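Peptidase M3B, oligoendopeptidase F (Enterococcus faecium, PDB 2QR4) probably hydrolyses peptide bonds within short peptides as a zinc-dependent oligoendopeptidase of family M3. Local coordinates at residues G27-G32 with V88-P93; V155-D160 with N209-T214; K302-E307 with T408-E413. One frame throughout, in Å; residues are numbered along the deposited sequence.

Interaction 1. Residues G27-G32 with V88-P93; sequences GTLDQG and VSWFEP
Leu29 CD1 reaches into the angle between Trp90 and Phe91, where a type I beta turn from Val88 to Phe91 follows helix 68-87 and leads into the short helix 91-95. This is plain packing between two connecting parts of a helical region: segment 27-32 lies in the loop joining helix 22-25 to helix 33-63. The compact part depends on one methyl group. Leu29 CD1 meets the rim of the indole near the ring plane, 4.3 Å from Trp90 CZ3, and approaches Phe91 CD1 at 4.4 Å. Its reach follows from the side-chain torsions: CG stands beside the backbone N (chi1 -58°), while CD1 is anti to CA (chi2 -166°) and extends the chain toward the turn. Ala39 of helix 33-63 also touches Leu29, and Phe91 packs on Ile40 and Val43 of the same helix. Leu29, Trp90 and Phe91 are all buried.

The other side of the loop is looser. Asp30 and Gln31 are exposed, and neither side chain comes within 10 Å of segment 88-93. No hydrogen bond joins the two segments, which together bury 141 Å². Polar anchors come from other residues, with Trp90 NE1 paired to Ser22 OG and Leu29 O to Tyr106 OH. Gly27 N makes a hydrogen bond to Glu94 OE2 on helix 91-95. Within the turn, Phe91 N bonds back to Val88 O at 3.3 Å; the tightest approach between the segments is Leu29 CD1 to Phe91 O, at 3.9 Å.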
loop_
_atom_site.group_PDB
_atom_site.type_symbol
_atom_site.label_atom_id
_atom_site.label_comp_id
_atom_site.label_asym_id
_atom_site.label_seq_id
_atom_site.Cartn_x
_atom_site.Cartn_y
_atom_site.Cartn_z
ATOM N N GLY A 27 18.108 -20.504 21.527
ATOM C CA GLY A 27 18.398 -21.912 21.755
ATOM C C GLY A 27 18.877 -22.280 23.148
ATOM O O GLY A 27 19.300 -23.415 23.366
ATOM N N THR A 28 18.794 -21.344 24.093
ATOM C CA THR A 28 19.221 -21.606 25.467
ATOM C C THR A 28 18.078 -21.807 26.452
ATOM O O THR A 28 18.301 -22.240 27.587
ATOM C CB THR A 28 20.077 -20.463 26.036
ATOM O OG1 THR A 28 19.285 -19.275 26.124
ATOM C CG2 THR A 28 21.316 -20.216 25.178
ATOM N N LEU A 29 16.860 -21.492 26.030
ATOM C CA LEU A 29 15.736 -21.466 26.964
ATOM C C LEU A 29 15.600 -22.724 27.813
ATOM O O LEU A 29 15.202 -22.639 28.972
ATOM C CB LEU A 29 14.416 -21.142 26.254
ATOM C CG LEU A 29 14.417 -19.803 25.514
ATOM C CD1 LEU A 29 13.009 -19.363 25.109
ATOM C CD2 LEU A 29 15.078 -18.748 26.363
ATOM N N ASP A 30 15.933 -23.879 27.240
ATOM C CA ASP A 30 15.813 -25.155 27.944
ATOM C C ASP A 30 17.024 -25.490 28.822
ATOM O O ASP A 30 17.095 -26.582 29.378
ATOM C CB ASP A 30 15.589 -26.296 26.952
ATOM C CG ASP A 30 16.810 -26.563 26.081
ATOM O OD1 ASP A 30 16.731 -27.451 25.211
ATOM O OD2 ASP A 30 17.849 -25.890 26.258
ATOM N N GLN A 31 17.972 -24.564 28.939
ATOM C CA GLN A 31 19.190 -24.811 29.716
ATOM C C GLN A 31 19.023 -24.575 31.210
ATOM O O GLN A 31 19.864 -24.998 31.998
ATOM C CB GLN A 31 20.348 -23.949 29.206
ATOM C CG GLN A 31 21.090 -24.522 28.014
ATOM C CD GLN A 31 22.081 -23.538 27.421
ATOM O OE1 GLN A 31 22.348 -23.558 26.216
ATOM N NE2 GLN A 31 22.626 -22.661 28.260
ATOM N N GLY A 32 17.954 -23.889 31.601
ATOM C CA GLY A 32 17.762 -23.540 33.005
ATOM C C GLY A 32 16.983 -22.255 33.225
ATOM O O GLY A 32 16.862 -21.424 32.317
ATOM N N VAL A 88 14.292 -11.138 16.968
ATOM C CA VAL A 88 13.827 -11.551 18.281
ATOM C C VAL A 88 12.603 -12.475 18.126
ATOM O O VAL A 88 11.960 -12.889 19.101
ATOM C CB VAL A 88 13.544 -10.262 19.108
ATOM C CG1 VAL A 88 12.069 -10.087 19.501
ATOM C CG2 VAL A 88 14.501 -10.130 20.261
ATOM N N SER A 89 12.312 -12.825 16.876
ATOM C CA SER A 89 11.137 -13.630 16.551
ATOM C C SER A 89 11.248 -15.110 16.938
ATOM O O SER A 89 10.248 -15.820 16.931
ATOM C CB SER A 89 10.809 -13.509 15.053
ATOM O OG SER A 89 11.873 -14.001 14.244
ATOM N N TRP A 90 12.452 -15.582 17.260
ATOM C CA TRP A 90 12.629 -16.976 17.679
ATOM C C TRP A 90 12.101 -17.189 19.103
ATOM O O TRP A 90 11.854 -18.317 19.534
ATOM C CB TRP A 90 14.101 -17.360 17.623
ATOM C CG TRP A 90 14.938 -16.414 18.422
ATOM C CD1 TRP A 90 15.605 -15.315 17.959
ATOM C CD2 TRP A 90 15.176 -16.467 19.829
ATOM N NE1 TRP A 90 16.247 -14.688 18.985
ATOM C CE2 TRP A 90 15.998 -15.368 20.150
ATOM C CE3 TRP A 90 14.778 -17.344 20.852
ATOM C CZ2 TRP A 90 16.420 -15.101 21.457
ATOM C CZ3 TRP A 90 15.199 -17.085 22.144
ATOM C CH2 TRP A 90 16.015 -15.968 22.438
ATOM N N PHE A 91 11.915 -16.083 19.813
ATOM C CA PHE A 91 11.697 -16.083 21.255
ATOM C C PHE A 91 10.440 -16.830 21.737
ATOM O O PHE A 91 10.543 -17.755 22.556
ATOM C CB PHE A 91 11.745 -14.636 21.760
ATOM C CG PHE A 91 11.482 -14.488 23.221
ATOM C CD1 PHE A 91 12.288 -15.117 24.151
ATOM C CD2 PHE A 91 10.439 -13.711 23.666
ATOM C CE1 PHE A 91 12.048 -14.980 25.507
ATOM C CE2 PHE A 91 10.198 -13.564 25.018
ATOM C CZ PHE A 91 11.003 -14.199 25.938
ATOM N N GLU A 92 9.262 -16.446 21.248
ATOM C CA GLU A 92 8.012 -17.098 21.672
ATOM C C GLU A 92 7.872 -18.567 21.215
ATOM O O GLU A 92 7.422 -19.425 21.978
ATOM C CB GLU A 92 6.803 -16.279 21.228
ATOM C CG GLU A 92 6.812 -14.846 21.753
ATOM C CD GLU A 92 5.470 -14.130 21.565
ATOM O OE1 GLU A 92 4.544 -14.698 20.936
ATOM O OE2 GLU A 92 5.338 -12.989 22.054
ATOM N N PRO A 93 8.209 -18.851 19.951
ATOM C CA PRO A 93 8.315 -20.240 19.518
ATOM C C PRO A 93 9.209 -21.063 20.438
ATOM O O PRO A 93 8.858 -22.197 20.770
ATOM C CB PRO A 93 8.935 -20.126 18.121
ATOM C CG PRO A 93 8.412 -18.786 17.630
ATOM C CD PRO A 93 8.438 -17.905 18.846
#

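Interaction 2. Residues V155-D160 with N209-T214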
loop_
_atom_site.group_PDB
_atom_site.type_symbol
_atom_site.label_atom_id
_atom_site.label_comp_id
_atom_site.label_asym_id
_atom_site.label_seq_id
_atom_site.Cartn_x
_atom_site.Cartn_y
_atom_site.Cartn_z
ATOM N N VAL A 155 -0.329 9.871 4.110
ATOM C CA VAL A 155 0.418 10.833 3.322
ATOM C C VAL A 155 -0.490 11.491 2.272
ATOM O O VAL A 155 -0.544 12.727 2.120
ATOM C CB VAL A 155 1.617 10.134 2.658
ATOM C CG1 VAL A 155 1.298 9.813 1.257
ATOM C CG2 VAL A 155 2.835 11.006 2.712
ATOM N N LEU A 156 -1.241 10.664 1.573
ATOM C CA LEU A 156 -2.215 11.176 0.635
ATOM C C LEU A 156 -3.237 12.077 1.354
ATOM O O LEU A 156 -3.539 13.178 0.888
ATOM C CB LEU A 156 -2.910 10.007 -0.063
ATOM C CG LEU A 156 -4.081 10.322 -0.987
ATOM C CD1 LEU A 156 -3.662 11.270 -2.129
ATOM C CD2 LEU A 156 -4.612 9.024 -1.537
ATOM N N ASN A 157 -3.756 11.617 2.492
ATOM C CA ASN A 157 -4.817 12.345 3.195
ATOM C C ASN A 157 -4.315 13.646 3.805
ATOM O O ASN A 157 -4.985 14.668 3.738
ATOM C CB ASN A 157 -5.462 11.481 4.291
ATOM C CG ASN A 157 -6.811 12.037 4.761
ATOM O OD1 ASN A 157 -7.101 12.099 5.959
ATOM N ND2 ASN A 157 -7.637 12.438 3.816
ATOM N N ASN A 158 -3.120 13.617 4.375
ATOM C CA ASN A 158 -2.631 14.781 5.104
ATOM C C ASN A 158 -1.627 15.640 4.385
ATOM O O ASN A 158 -1.440 16.785 4.755
ATOM C CB ASN A 158 -2.066 14.375 6.466
ATOM C CG ASN A 158 -3.083 13.636 7.307
ATOM O OD1 ASN A 158 -4.155 14.165 7.614
ATOM N ND2 ASN A 158 -2.764 12.403 7.669
ATOM N N ALA A 159 -0.961 15.110 3.368
ATOM C CA ALA A 159 0.084 15.908 2.731
ATOM C C ALA A 159 -0.235 16.317 1.284
ATOM O O ALA A 159 0.020 17.461 0.897
ATOM C CB ALA A 159 1.411 15.178 2.808
ATOM N N ASP A 160 -0.791 15.394 0.494
ATOM C CA ASP A 160 -1.009 15.642 -0.948
ATOM C C ASP A 160 -2.394 16.190 -1.362
ATOM O O ASP A 160 -2.466 17.056 -2.228
ATOM C CB ASP A 160 -0.635 14.417 -1.803
ATOM C CG ASP A 160 0.863 14.062 -1.727
ATOM O OD1 ASP A 160 1.669 14.848 -1.171
ATOM O OD2 ASP A 160 1.231 12.979 -2.232
ATOM N N ASN A 209 -11.369 5.379 -5.332
ATOM C CA ASN A 209 -10.704 4.167 -5.794
ATOM C C ASN A 209 -9.340 3.974 -5.108
ATOM O O ASN A 209 -8.983 2.871 -4.714
ATOM C CB ASN A 209 -10.512 4.209 -7.311
ATOM C CG ASN A 209 -11.821 4.332 -8.079
ATOM O OD1 ASN A 209 -11.978 5.228 -8.897
ATOM N ND2 ASN A 209 -12.748 3.420 -7.839
ATOM N N THR A 210 -8.585 5.056 -4.961
ATOM C CA THR A 210 -7.285 4.995 -4.298
ATOM C C THR A 210 -7.411 4.590 -2.828
ATOM O O THR A 210 -6.721 3.682 -2.357
ATOM C CB THR A 210 -6.565 6.339 -4.418
ATOM O OG1 THR A 210 -6.437 6.656 -5.805
ATOM C CG2 THR A 210 -5.173 6.283 -3.767
ATOM N N PHE A 211 -8.316 5.250 -2.119
ATOM C CA PHE A 211 -8.616 4.906 -0.736
ATOM C C PHE A 211 -9.180 3.490 -0.551
ATOM O O PHE A 211 -8.837 2.808 0.414
ATOM C CB PHE A 211 -9.570 5.929 -0.153
ATOM C CG PHE A 211 -8.940 7.264 0.107
ATOM C CD1 PHE A 211 -7.813 7.370 0.914
ATOM C CD2 PHE A 211 -9.481 8.416 -0.431
ATOM C CE1 PHE A 211 -7.242 8.604 1.185
ATOM C CE2 PHE A 211 -8.903 9.654 -0.171
ATOM C CZ PHE A 211 -7.783 9.740 0.637
ATOM N N ALA A 212 -10.021 3.033 -1.475
ATOM C CA ALA A 212 -10.518 1.657 -1.406
ATOM C C ALA A 212 -9.339 0.695 -1.486
ATOM O O ALA A 212 -9.279 -0.301 -0.776
ATOM C CB ALA A 212 -11.489 1.377 -2.544
ATOM N N SER A 213 -8.415 1.011 -2.377
ATOM C CA SER A 213 -7.215 0.240 -2.568
ATOM C C SER A 213 -6.375 0.230 -1.288
ATOM O O SER A 213 -5.980 -0.833 -0.818
ATOM C CB SER A 213 -6.423 0.809 -3.756
ATOM O OG SER A 213 -5.194 0.119 -3.937
ATOM N N THR A 214 -6.114 1.399 -0.709
ATOM C CA THR A 214 -5.279 1.447 0.524
ATOM C C THR A 214 -5.969 0.755 1.691
ATOM O O THR A 214 -5.349 -0.021 2.408
ATOM C CB THR A 214 -4.844 2.889 0.936
ATOM O OG1 THR A 214 -5.985 3.763 0.984
ATOM C CG2 THR A 214 -3.840 3.450 -0.066
#
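Val155 O is gripped by two backbone N-H groups, Ala159 N at 2.7 Å and Asp160 N at 3.1 Å, in a helix end that widens into a pi-type turn and carries Leu156 and Asn157 against Phe211. Leu156 supplies most of the contact from its side: CD2 lies 3.6 Å from Thr210 CG2 and makes an off-centre CH-pi contact with Phe211, 4.2 Å from the ring centroid and 30° off its normal. Thr210 CG2 is anti to the backbone N, which brings the methyl to Leu156, while OG1 is bonded to Asp160 OD2 of the second subunit. Asn157 holds its amide nearly perpendicular to the Phe211 ring (84°), with ND2 4.2 Å from Phe211 CZ; that nitrogen is hydrogen-bonded to Tyr204 OH. The axes of the two short segments approach to 12.0 Å, and no hydrogen bond crosses between the segments. Asp160 OD2 in turn meets Thr210 OG1 of the second subunit, so the same pair occurs in both directions. Helices 143-160 and 208-228 thus pack within one subunit, and the reciprocal Asp160 and Thr210 bonds join them to the second, consistent with a symmetric dimer interface.

Interaction 3. Residues K302-E307 with T408-E413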
loop_
_atom_site.group_PDB
_atom_site.type_symbol
_atom_site.label_atom_id
_atom_site.label_comp_id
_atom_site.label_asym_id
_atom_site.label_seq_id
_atom_site.Cartn_x
_atom_site.Cartn_y
_atom_site.Cartn_z
ATOM N N LYS A 302 -14.534 26.001 40.263
ATOM C CA LYS A 302 -13.961 25.022 41.183
ATOM C C LYS A 302 -14.972 24.567 42.240
ATOM O O LYS A 302 -15.145 23.368 42.464
ATOM C CB LYS A 302 -12.699 25.588 41.848
ATOM N N GLU A 303 -15.636 25.527 42.882
ATOM C CA GLU A 303 -16.653 25.217 43.885
ATOM C C GLU A 303 -17.695 24.250 43.327
ATOM O O GLU A 303 -17.918 23.181 43.892
ATOM C CB GLU A 303 -17.319 26.490 44.411
ATOM C CG GLU A 303 -16.433 27.316 45.345
ATOM N N LYS A 304 -18.311 24.617 42.208
ATOM C CA LYS A 304 -19.319 23.765 41.580
ATOM C C LYS A 304 -18.755 22.393 41.191
ATOM O O LYS A 304 -19.466 21.380 41.217
ATOM C CB LYS A 304 -19.928 24.461 40.362
ATOM C CG LYS A 304 -21.058 23.680 39.725
ATOM C CD LYS A 304 -22.219 24.590 39.387
ATOM C CE LYS A 304 -22.689 25.347 40.616
ATOM N NZ LYS A 304 -23.841 26.229 40.296
ATOM N N ALA A 305 -17.470 22.368 40.845
ATOM C CA ALA A 305 -16.784 21.124 40.511
ATOM C C ALA A 305 -16.726 20.196 41.720
ATOM O O ALA A 305 -17.179 19.050 41.660
ATOM C CB ALA A 305 -15.381 21.415 39.998
ATOM N N LEU A 306 -16.177 20.701 42.819
ATOM C CA LEU A 306 -16.010 19.899 44.026
ATOM C C LEU A 306 -17.365 19.512 44.603
ATOM O O LEU A 306 -17.492 18.506 45.304
ATOM C CB LEU A 306 -15.188 20.646 45.091
ATOM C CG LEU A 306 -13.783 21.161 44.760
ATOM C CD1 LEU A 306 -13.116 21.664 46.029
ATOM C CD2 LEU A 306 -12.927 20.097 44.090
ATOM N N GLU A 307 -18.375 20.321 44.312
ATOM C CA GLU A 307 -19.688 20.072 44.864
ATOM C C GLU A 307 -20.352 18.937 44.106
ATOM O O GLU A 307 -20.941 18.041 44.710
ATOM C CB GLU A 307 -20.544 21.331 44.825
ATOM C CG GLU A 307 -21.626 21.330 45.881
ATOM C CD GLU A 307 -22.353 22.650 45.960
ATOM O OE1 GLU A 307 -22.376 23.371 44.936
ATOM O OE2 GLU A 307 -22.898 22.966 47.041
ATOM N N THR A 408 -23.091 16.288 34.941
ATOM C CA THR A 408 -24.362 16.434 34.231
ATOM C C THR A 408 -25.556 16.188 35.146
ATOM O O THR A 408 -26.476 16.998 35.213
ATOM C CB THR A 408 -24.470 15.474 33.061
ATOM O OG1 THR A 408 -23.442 15.772 32.109
ATOM C CG2 THR A 408 -25.848 15.600 32.409
ATOM N N GLU A 409 -25.541 15.067 35.855
ATOM C CA GLU A 409 -26.628 14.765 36.765
ATOM C C GLU A 409 -26.752 15.858 37.806
ATOM O O GLU A 409 -27.860 16.305 38.115
ATOM C CB GLU A 409 -26.421 13.409 37.450
ATOM C CG GLU A 409 -27.515 13.044 38.463
ATOM C CD GLU A 409 -28.890 12.918 37.812
ATOM O OE1 GLU A 409 -28.955 12.569 36.619
ATOM O OE2 GLU A 409 -29.907 13.164 38.488
ATOM N N TYR A 410 -25.623 16.288 38.363
ATOM C CA TYR A 410 -25.666 17.321 39.402
ATOM C C TYR A 410 -26.343 18.605 38.900
ATOM O O TYR A 410 -27.147 19.201 39.614
ATOM C CB TYR A 410 -24.266 17.631 39.947
ATOM C CG TYR A 410 -24.259 18.787 40.910
ATOM C CD1 TYR A 410 -24.794 18.653 42.178
ATOM C CD2 TYR A 410 -23.738 20.020 40.546
ATOM C CE1 TYR A 410 -24.806 19.706 43.056
ATOM C CE2 TYR A 410 -23.751 21.075 41.413
ATOM C CZ TYR A 410 -24.289 20.917 42.669
ATOM O OH TYR A 410 -24.302 21.974 43.560
ATOM N N LEU A 411 -26.004 19.020 37.681
ATOM C CA LEU A 411 -26.573 20.222 37.072
ATOM C C LEU A 411 -28.088 20.072 36.911
ATOM O O LEU A 411 -28.849 20.968 37.259
ATOM C CB LEU A 411 -25.907 20.513 35.703
ATOM C CG LEU A 411 -24.456 21.031 35.720
ATOM C CD1 LEU A 411 -23.855 21.157 34.321
ATOM C CD2 LEU A 411 -24.335 22.362 36.461
ATOM N N LEU A 412 -28.509 18.923 36.391
ATOM C CA LEU A 412 -29.923 18.616 36.155
ATOM C C LEU A 412 -30.723 18.506 37.447
ATOM O O LEU A 412 -31.954 18.607 37.434
ATOM C CB LEU A 412 -30.055 17.320 35.348
ATOM C CG LEU A 412 -30.160 17.336 33.803
ATOM C CD1 LEU A 412 -29.736 18.626 33.134
ATOM C CD2 LEU A 412 -29.474 16.143 33.165
ATOM N N GLU A 413 -30.037 18.299 38.570
ATOM C CA GLU A 413 -30.747 18.280 39.847
ATOM C C GLU A 413 -30.756 19.647 40.522
ATOM O O GLU A 413 -31.422 19.817 41.530
ATOM C CB GLU A 413 -30.182 17.224 40.805
ATOM C CG GLU A 413 -30.147 15.812 40.235
ATOM C CD GLU A 413 -29.597 14.781 41.227
ATOM O OE1 GLU A 413 -29.528 13.582 40.881
ATOM O OE2 GLU A 413 -29.235 15.165 42.355
#
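Tyr410 OH and Glu307 OE1 form the polar link of this contact, a weak hydrogen bond of 2.7 Å in which the phenol is the donor. Glu307 CG is roughly anti to the backbone N (chi1 -155°) and the chain beyond it is extended, which carries the carboxylate out to the hydroxyl. The carboxylate and the phenol ring are turned 43° against each other. The methylene part of the same side chain also lies beside the hydroxyl, with Glu307 CG 3.6 Å from Tyr410 OH. Glu307 is exposed, whereas Tyr410 is partly exposed and has the largest area covered across the contact.

The helices that meet here are nearly perpendicular: the axes of the two short segments cross at 104° and come within 10.7 Å of each other. Helix 394-414 belongs to the peptidase part of the fold and packs on helix 361-379, whose sequence carries the HExxH zinc-binding motif of this family. Leu306 touches Met371 on that helix, while Leu411 rests on Leu361 and Phe365, so helix 361-379 lies against both segments.

Apolar contacts come from the aliphatic stem of Lys304. Its CG reaches the edge of the Tyr410 ring, near the ring plane, with Lys304 CG 4.1 Å from Tyr410 CE2, and the two side chains meet at about a right angle. The bend at chi2 sets Lys304 CD 4.2 Å from Leu411 CD2, a residue that is itself buried.

The three contacts come in series along the chain, interaction 1 closing before interaction 2 opens and interaction 2 before interaction 3, and they touch nowhere. The centres of interactions 1 and 2 lie 41 Å apart. Those of interactions 2 and 3 are separated by 45 Å, and those of interactions 1 and 3 by 56 Å; interaction 3 is across the chain's centre from each of the others. They share no helix. Interaction 1 joins loop and turn near helix 33-63, interaction 2 packs helix 143-160 on helix 208-228, and interaction 3 sets helix 302-308 on helix 394-414. Only interaction 2 involves the second subunit; the segments of interaction 3 are not touched by it.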